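Local coordinates for succinylglutamate desuccinylase (PDB 2BCO), which probably hydrolyses N-succinylglutamate to succinate and glutamate with the help of one bound zinc ion, the last step of arginine breakdown by the succinyltransferase pathway, at residues V41-P46 with D88-F93; N55-C60 with L135-F140. One frame throughout, in Å; residues are numbered along the deposited sequence.

In the fold
Both contacts are buried and belong to the zinc-carboxypeptidase-like α/β fold of the AspA/AstE family. Contact 1 joins two antiparallel strands, 41-45 and 90-95, within the sheet; contact 2 lays helix 125-141 over strand 55-60, the parallel neighbour of 90-95. The two meet through the backbone, where Ile56 N lies 2.8 Å from Arg90 O and Ile58 N 2.9 Å from Leu92 O, both probable hydrogen bonds. Their chemistry differs: contact 1 rests on four backbone hydrogen bonds and a salt bridge, contact 2 on apolar side chains without any hydrogen bond between its two segments. Arg90 of contact 1 also bonds through NH1 to Asn55 OD1 and Phe140 O of contact 2.

Contact 1: residues V41-P46 with D88-F93; sequences VLEVIP and DARCLF
Strand 41-45 runs antiparallel to strand 90-93, their axes 4.5 Å apart, with Leu42-Phe93 and Val44-Cys91 as hydrogen-bonded pairs and Glu43-Leu92 as the non-hydrogen-bonded pair between them. This antiparallel pairing joins 41-45 to the sheet of the α/β catalytic domain. Each hydrogen-bonded pair is closed by two backbone bonds, such as Val44 N to Cys91 O at 2.8 Å.

On the face bearing Leu42, Val44 and Phe93, a methyl of Val44 meets the rim of the Phe93 ring, CG2 to CE1 at 3.6 Å; helix 68-81 packs on this face, with Ile77 against Leu42 and Phe93. On the other face Glu43, with CG anti to its backbone N (chi1 -170°) and an extended chain, reaches diagonally to Arg90. Arg90 NE bonds to Glu43 OE2 at 3.1 Å from above the carboxylate, whose plane stands 89° from the guanidinium, and a weak second bond comes from NH2. Tyr37 OH holds the other oxygen, OE1, while Arg90 NH1 bonds to Asn55 OD1 and the backbone O of Phe140. Nearby, Leu92 touches the Phe140 side chain. Past the strand end, Pro46 brings CB, CG and CD up to the opposing backbone, CG standing 3.3 Å from Ala89 C.

Contact 2: residues N55-C60 with L135-F140; sequences NIIISC and LLVRDF
Phe140, Ile57 and Asn55 carry this contact, in which helix 125-141 lies over strand 55-60 as one of the helices covering the sheet of the α/β catalytic domain. The strand and helix segments run nearly antiparallel, at 161°, with axes 10.2 Å apart, and side chains alone fill the gap from the helix.

A chi1 of -174°, which turns CG away from the backbone N of Phe140, points the ring at the strand backbone. One side of the ring's rim, CE2, lies 3.6 Å from Asn55 C, and the backbone N of Ile56 lies in the ring plane at the edge. Ile57 slides past Phe140 in the opposite direction, bringing CG1 to 3.4 Å from Phe140 CD2. The same isoleucine extends CD1 to Val137, whose side chain crosses it at about a right angle and also touches Phe203 and Tyr211 of helix 203-211. Ile57 thus sits against two residues about one helical turn apart. Its side chain is about 11 Å from that of the zinc ligand His155.

Asn55 offers Phe140 its aliphatic carbon, while its amide turns to other partners, ND2 bonding to Thr148 OG1. Asn55 CB lies 3.8 Å from Phe140 CE2.

Contact 1: residues V41-P46 with D88-F93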
ATOM      1  N   VAL A  41      11.471  -8.591  -8.864  1.00 13.95           N
ATOM      2  CA  VAL A  41      10.678  -7.878  -9.852  1.00 12.86           C
ATOM      3  C   VAL A  41      10.186  -8.904 -10.866  1.00 15.15           C
ATOM      4  O   VAL A  41      10.969  -9.453 -11.637  1.00 15.88           O
ATOM      5  CB  VAL A  41      11.522  -6.791 -10.541  1.00 13.27           C
ATOM      6  CG1 VAL A  41      10.674  -6.008 -11.536  1.00  9.82           C
ATOM      7  CG2 VAL A  41      12.108  -5.852  -9.476  1.00 14.37           C
ATOM      8  N   LEU A  42       8.887  -9.175 -10.850  1.00 14.52           N
ATOM      9  CA  LEU A  42       8.324 -10.171 -11.753  1.00 17.36           C
ATOM     10  C   LEU A  42       7.146  -9.597 -12.520  1.00 17.30           C
ATOM     11  O   LEU A  42       6.176  -9.143 -11.916  1.00 19.37           O
ATOM     12  CB  LEU A  42       7.843 -11.388 -10.950  1.00 17.79           C
ATOM     13  CG  LEU A  42       7.794 -12.806 -11.558  1.00 22.31           C
ATOM     14  CD1 LEU A  42       6.557 -13.544 -11.028  1.00 17.73           C
ATOM     15  CD2 LEU A  42       7.757 -12.757 -13.076  1.00 21.52           C
ATOM     16  N   GLU A  43       7.222  -9.600 -13.844  1.00 16.92           N
ATOM     17  CA  GLU A  43       6.105  -9.109 -14.636  1.00 17.97           C
ATOM     18  C   GLU A  43       5.307 -10.304 -15.138  1.00 18.41           C
ATOM     19  O   GLU A  43       5.877 -11.336 -15.486  1.00 19.87           O
ATOM     20  CB  GLU A  43       6.584  -8.290 -15.829  1.00 22.70           C
ATOM     21  CG  GLU A  43       5.445  -7.566 -16.531  1.00 25.04           C
ATOM     22  CD  GLU A  43       5.926  -6.620 -17.605  1.00 29.61           C
ATOM     23  OE1 GLU A  43       6.796  -5.765 -17.303  1.00 32.45           O
ATOM     24  OE2 GLU A  43       5.433  -6.726 -18.747  1.00 28.05           O
ATOM     25  N   VAL A  44       3.989 -10.171 -15.156  1.00 18.93           N
ATOM     26  CA  VAL A  44       3.127 -11.242 -15.631  1.00 18.80           C
ATOM     27  C   VAL A  44       2.230 -10.633 -16.699  1.00 20.71           C
ATOM     28  O   VAL A  44       1.472  -9.703 -16.432  1.00 21.11           O
ATOM     29  CB  VAL A  44       2.280 -11.832 -14.476  1.00 13.65           C
ATOM     30  CG1 VAL A  44       1.458 -13.010 -14.966  1.00 14.38           C
ATOM     31  CG2 VAL A  44       3.193 -12.279 -13.347  1.00 15.94           C
ATOM     32  N   ILE A  45       2.340 -11.148 -17.918  1.00 23.48           N
ATOM     33  CA  ILE A  45       1.552 -10.654 -19.040  1.00 24.88           C
ATOM     34  C   ILE A  45       0.530 -11.708 -19.467  1.00 25.68           C
ATOM     35  O   ILE A  45       0.857 -12.889 -19.573  1.00 24.44           O
ATOM     36  CB  ILE A  45       2.469 -10.322 -20.244  1.00 34.43           C
ATOM     37  CG1 ILE A  45       3.499  -9.264 -19.833  1.00 35.50           C
ATOM     38  CG2 ILE A  45       1.632  -9.841 -21.433  1.00 34.11           C
ATOM     39  CD1 ILE A  45       4.491  -8.907 -20.926  1.00 37.00           C
ATOM     40  N   PRO A  46      -0.722 -11.289 -19.706  1.00 14.51           N
ATOM     41  CA  PRO A  46      -1.790 -12.201 -20.123  1.00 18.91           C
ATOM     42  C   PRO A  46      -1.576 -12.730 -21.542  1.00 21.38           C
ATOM     43  O   PRO A  46      -0.889 -12.113 -22.352  1.00 18.57           O
ATOM     44  CB  PRO A  46      -3.042 -11.333 -20.036  1.00 32.01           C
ATOM     45  CG  PRO A  46      -2.674 -10.267 -19.063  1.00 32.03           C
ATOM     46  CD  PRO A  46      -1.266  -9.947 -19.454  1.00 29.87           C
ATOM     47  N   ASP A  88      -5.531 -12.448 -16.303  1.00 27.76           N
ATOM     48  CA  ASP A  88      -6.206 -11.645 -17.308  1.00 29.37           C
ATOM     49  C   ASP A  88      -5.673 -10.214 -17.347  1.00 28.74           C
ATOM     50  O   ASP A  88      -5.881  -9.490 -18.312  1.00 31.15           O
ATOM     51  CB  ASP A  88      -7.705 -11.622 -17.020  1.00 50.55           C
ATOM     52  CG  ASP A  88      -8.521 -11.293 -18.241  1.00 57.55           C
ATOM     53  OD1 ASP A  88      -8.731 -12.202 -19.074  1.00 61.84           O
ATOM     54  OD2 ASP A  88      -8.941 -10.124 -18.374  1.00 58.68           O
ATOM     55  N   ALA A  89      -4.991  -9.803 -16.291  1.00 24.98           N
ATOM     56  CA  ALA A  89      -4.445  -8.458 -16.237  1.00 23.99           C
ATOM     57  C   ALA A  89      -2.925  -8.515 -16.257  1.00 23.01           C
ATOM     58  O   ALA A  89      -2.329  -9.478 -15.784  1.00 24.71           O
ATOM     59  CB  ALA A  89      -4.923  -7.750 -14.976  1.00 11.12           C
ATOM     60  N   ARG A  90      -2.303  -7.491 -16.824  1.00 20.16           N
ATOM     61  CA  ARG A  90      -0.850  -7.417 -16.868  1.00 19.93           C
ATOM     62  C   ARG A  90      -0.449  -6.955 -15.468  1.00 18.79           C
ATOM     63  O   ARG A  90      -1.006  -5.987 -14.954  1.00 19.70           O
ATOM     64  CB  ARG A  90      -0.414  -6.407 -17.934  1.00 18.14           C
ATOM     65  CG  ARG A  90       1.087  -6.179 -18.020  1.00 20.04           C
ATOM     66  CD  ARG A  90       1.466  -5.576 -19.362  1.00 19.06           C
ATOM     67  NE  ARG A  90       2.843  -5.097 -19.387  1.00 19.26           N
ATOM     68  CZ  ARG A  90       3.203  -3.846 -19.125  1.00 17.88           C
ATOM     69  NH1 ARG A  90       2.290  -2.939 -18.815  1.00 16.46           N
ATOM     70  NH2 ARG A  90       4.481  -3.500 -19.187  1.00 21.33           N
ATOM     71  N   CYS A  91       0.494  -7.654 -14.842  1.00 20.34           N
ATOM     72  CA  CYS A  91       0.918  -7.304 -13.488  1.00 20.27           C
ATOM     73  C   CYS A  91       2.427  -7.176 -13.331  1.00 20.38           C
ATOM     74  O   CYS A  91       3.202  -7.754 -14.089  1.00 21.22           O
ATOM     75  CB  CYS A  91       0.435  -8.363 -12.487  1.00 18.40           C
ATOM     76  SG  CYS A  91      -1.318  -8.799 -12.554  1.00 17.20           S
ATOM     77  N   LEU A  92       2.829  -6.409 -12.327  1.00 19.63           N
ATOM     78  CA  LEU A  92       4.235  -6.232 -12.010  1.00 19.25           C
ATOM     79  C   LEU A  92       4.336  -6.475 -10.511  1.00 18.87           C
ATOM     80  O   LEU A  92       3.934  -5.615  -9.718  1.00 22.91           O
ATOM     81  CB  LEU A  92       4.709  -4.811 -12.336  1.00 18.73           C
ATOM     82  CG  LEU A  92       6.205  -4.601 -12.059  1.00 19.39           C
ATOM     83  CD1 LEU A  92       7.007  -5.455 -13.022  1.00 18.18           C
ATOM     84  CD2 LEU A  92       6.591  -3.143 -12.207  1.00 17.41           C
ATOM     85  N   PHE A  93       4.842  -7.650 -10.128  1.00 11.13           N
ATOM     86  CA  PHE A  93       4.985  -8.006  -8.719  1.00  9.42           C
ATOM     87  C   PHE A  93       6.326  -7.548  -8.200  1.00 10.90           C
ATOM     88  O   PHE A  93       7.378  -7.815  -8.796  1.00 11.87           O
ATOM     89  CB  PHE A  93       4.842  -9.520  -8.500  1.00 13.10           C
ATOM     90  CG  PHE A  93       3.447 -10.045  -8.764  1.00 12.42           C
ATOM     91  CD1 PHE A  93       3.060 -10.426 -10.040  1.00 12.14           C
ATOM     92  CD2 PHE A  93       2.518 -10.130  -7.734  1.00 14.77           C
ATOM     93  CE1 PHE A  93       1.757 -10.890 -10.294  1.00 14.59           C
ATOM     94  CE2 PHE A  93       1.211 -10.592  -7.972  1.00 14.43           C
ATOM     95  CZ  PHE A  93       0.834 -10.971  -9.259  1.00 13.42           C
TER

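Contact 2: residues N55-C60 with L135-F140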
ATOM      1  N   ASN A  55      -3.326  -2.818 -15.976  1.00 20.06           N
ATOM      2  CA  ASN A  55      -1.893  -2.849 -15.732  1.00 17.03           C
ATOM      3  C   ASN A  55      -1.758  -2.583 -14.248  1.00 14.79           C
ATOM      4  O   ASN A  55      -1.791  -1.443 -13.793  1.00 15.01           O
ATOM      5  CB  ASN A  55      -1.203  -1.782 -16.571  1.00 14.23           C
ATOM      6  CG  ASN A  55      -1.290  -2.082 -18.051  1.00 14.34           C
ATOM      7  OD1 ASN A  55      -0.591  -2.958 -18.557  1.00 13.73           O
ATOM      8  ND2 ASN A  55      -2.171  -1.377 -18.748  1.00 14.08           N
ATOM      9  N   ILE A  56      -1.633  -3.667 -13.495  1.00 15.74           N
ATOM     10  CA  ILE A  56      -1.545  -3.589 -12.048  1.00 14.29           C
ATOM     11  C   ILE A  56      -0.164  -3.825 -11.467  1.00 14.11           C
ATOM     12  O   ILE A  56       0.465  -4.855 -11.714  1.00 16.39           O
ATOM     13  CB  ILE A  56      -2.480  -4.619 -11.387  1.00 10.74           C
ATOM     14  CG1 ILE A  56      -3.840  -4.628 -12.087  1.00  9.63           C
ATOM     15  CG2 ILE A  56      -2.629  -4.296  -9.908  1.00 10.67           C
ATOM     16  CD1 ILE A  56      -4.772  -5.716 -11.575  1.00  9.52           C
ATOM     17  N   ILE A  57       0.300  -2.861 -10.688  1.00  9.11           N
ATOM     18  CA  ILE A  57       1.575  -2.995 -10.007  1.00  8.09           C
ATOM     19  C   ILE A  57       1.173  -3.476  -8.628  1.00  7.74           C
ATOM     20  O   ILE A  57       0.355  -2.852  -7.967  1.00  7.43           O
ATOM     21  CB  ILE A  57       2.305  -1.648  -9.841  1.00 10.71           C
ATOM     22  CG1 ILE A  57       2.751  -1.113 -11.203  1.00  8.45           C
ATOM     23  CG2 ILE A  57       3.512  -1.824  -8.913  1.00  8.86           C
ATOM     24  CD1 ILE A  57       3.430   0.249 -11.112  1.00  5.09           C
ATOM     25  N   ILE A  58       1.721  -4.601  -8.203  1.00 11.28           N
ATOM     26  CA  ILE A  58       1.397  -5.122  -6.888  1.00  8.46           C
ATOM     27  C   ILE A  58       2.709  -5.194  -6.122  1.00  9.90           C
ATOM     28  O   ILE A  58       3.499  -6.106  -6.321  1.00  9.77           O
ATOM     29  CB  ILE A  58       0.760  -6.525  -6.994  1.00 10.13           C
ATOM     30  CG1 ILE A  58      -0.489  -6.459  -7.889  1.00  7.94           C
ATOM     31  CG2 ILE A  58       0.391  -7.039  -5.603  1.00 10.42           C
ATOM     32  CD1 ILE A  58      -0.998  -7.824  -8.349  1.00  6.28           C
ATOM     33  N   SER A  59       2.947  -4.218  -5.255  1.00 11.14           N
ATOM     34  CA  SER A  59       4.183  -4.213  -4.494  1.00 10.58           C
ATOM     35  C   SER A  59       3.983  -4.562  -3.029  1.00 10.33           C
ATOM     36  O   SER A  59       2.929  -4.324  -2.442  1.00 10.19           O
ATOM     37  CB  SER A  59       4.894  -2.852  -4.625  1.00  8.24           C
ATOM     38  OG  SER A  59       4.097  -1.779  -4.161  1.00 12.74           O
ATOM     39  N   CYS A  60       5.011  -5.156  -2.450  1.00 11.59           N
ATOM     40  CA  CYS A  60       4.980  -5.513  -1.052  1.00 14.22           C
ATOM     41  C   CYS A  60       6.394  -5.367  -0.527  1.00 14.29           C
ATOM     42  O   CYS A  60       7.351  -5.277  -1.305  1.00 13.19           O
ATOM     43  CB  CYS A  60       4.500  -6.954  -0.876  1.00 12.95           C
ATOM     44  SG  CYS A  60       5.544  -8.158  -1.659  1.00 15.15           S
ATOM     45  N   LEU A 135      11.853   3.850 -11.656  1.00 16.29           N
ATOM     46  CA  LEU A 135      12.168   3.363 -13.000  1.00 17.23           C
ATOM     47  C   LEU A 135      11.236   2.210 -13.398  1.00 15.23           C
ATOM     48  O   LEU A 135      10.737   2.164 -14.519  1.00 15.37           O
ATOM     49  CB  LEU A 135      13.627   2.892 -13.051  1.00 25.99           C
ATOM     50  CG  LEU A 135      14.732   3.832 -13.544  1.00 29.57           C
ATOM     51  CD1 LEU A 135      14.385   5.280 -13.275  1.00 28.96           C
ATOM     52  CD2 LEU A 135      16.054   3.443 -12.875  1.00 28.33           C
ATOM     53  N   LEU A 136      11.019   1.275 -12.474  1.00 18.19           N
ATOM     54  CA  LEU A 136      10.142   0.130 -12.722  1.00 16.31           C
ATOM     55  C   LEU A 136       8.726   0.601 -13.034  1.00 16.42           C
ATOM     56  O   LEU A 136       8.040   0.021 -13.872  1.00 20.01           O
ATOM     57  CB  LEU A 136      10.095  -0.781 -11.502  1.00 15.59           C
ATOM     58  CG  LEU A 136      11.414  -1.361 -11.003  1.00 18.54           C
ATOM     59  CD1 LEU A 136      11.136  -2.269  -9.822  1.00 19.65           C
ATOM     60  CD2 LEU A 136      12.100  -2.137 -12.119  1.00 21.77           C
ATOM     61  N   VAL A 137       8.287   1.646 -12.340  1.00 11.97           N
ATOM     62  CA  VAL A 137       6.956   2.184 -12.549  1.00 12.75           C
ATOM     63  C   VAL A 137       6.867   2.757 -13.951  1.00 14.33           C
ATOM     64  O   VAL A 137       5.920   2.478 -14.696  1.00 12.68           O
ATOM     65  CB  VAL A 137       6.634   3.306 -11.527  1.00  9.70           C
ATOM     66  CG1 VAL A 137       5.366   4.044 -11.939  1.00  8.31           C
ATOM     67  CG2 VAL A 137       6.461   2.710 -10.144  1.00  9.50           C
ATOM     68  N   ARG A 138       7.867   3.563 -14.300  1.00 15.09           N
ATOM     69  CA  ARG A 138       7.926   4.192 -15.605  1.00 16.26           C
ATOM     70  C   ARG A 138       7.866   3.155 -16.726  1.00 17.76           C
ATOM     71  O   ARG A 138       7.039   3.267 -17.634  1.00 16.75           O
ATOM     72  CB  ARG A 138       9.211   5.010 -15.730  1.00 21.91           C
ATOM     73  CG  ARG A 138       9.329   5.808 -17.022  1.00 24.12           C
ATOM     74  CD  ARG A 138      10.776   6.195 -17.265  1.00 21.69           C
ATOM     75  NE  ARG A 138      11.623   5.016 -17.442  1.00 22.94           N
ATOM     76  CZ  ARG A 138      12.951   5.054 -17.496  1.00 23.14           C
ATOM     77  NH1 ARG A 138      13.583   6.214 -17.380  1.00 23.57           N
ATOM     78  NH2 ARG A 138      13.651   3.940 -17.672  1.00 20.43           N
ATOM     79  N   ASP A 139       8.732   2.143 -16.655  1.00 19.69           N
ATOM     80  CA  ASP A 139       8.782   1.108 -17.686  1.00 18.02           C
ATOM     81  C   ASP A 139       7.500   0.296 -17.813  1.00 17.42           C
ATOM     82  O   ASP A 139       7.109  -0.096 -18.914  1.00 17.36           O
ATOM     83  CB  ASP A 139       9.945   0.144 -17.429  1.00 20.10           C
ATOM     84  CG  ASP A 139      11.304   0.793 -17.640  1.00 20.81           C
ATOM     85  OD1 ASP A 139      11.357   1.963 -18.097  1.00 19.93           O
ATOM     86  OD2 ASP A 139      12.324   0.124 -17.348  1.00 21.46           O
ATOM     87  N   PHE A 140       6.849   0.038 -16.688  1.00 15.40           N
ATOM     88  CA  PHE A 140       5.627  -0.744 -16.695  1.00 15.23           C
ATOM     89  C   PHE A 140       4.427   0.023 -17.252  1.00 15.39           C
ATOM     90  O   PHE A 140       3.629  -0.536 -17.997  1.00 19.20           O
ATOM     91  CB  PHE A 140       5.323  -1.228 -15.279  1.00 14.76           C
ATOM     92  CG  PHE A 140       4.150  -2.155 -15.199  1.00 11.62           C
ATOM     93  CD1 PHE A 140       4.212  -3.430 -15.758  1.00  9.86           C
ATOM     94  CD2 PHE A 140       2.975  -1.754 -14.567  1.00  8.74           C
ATOM     95  CE1 PHE A 140       3.119  -4.298 -15.682  1.00 11.80           C
ATOM     96  CE2 PHE A 140       1.876  -2.612 -14.485  1.00  9.62           C
ATOM     97  CZ  PHE A 140       1.948  -3.889 -15.046  1.00 11.67           C
TER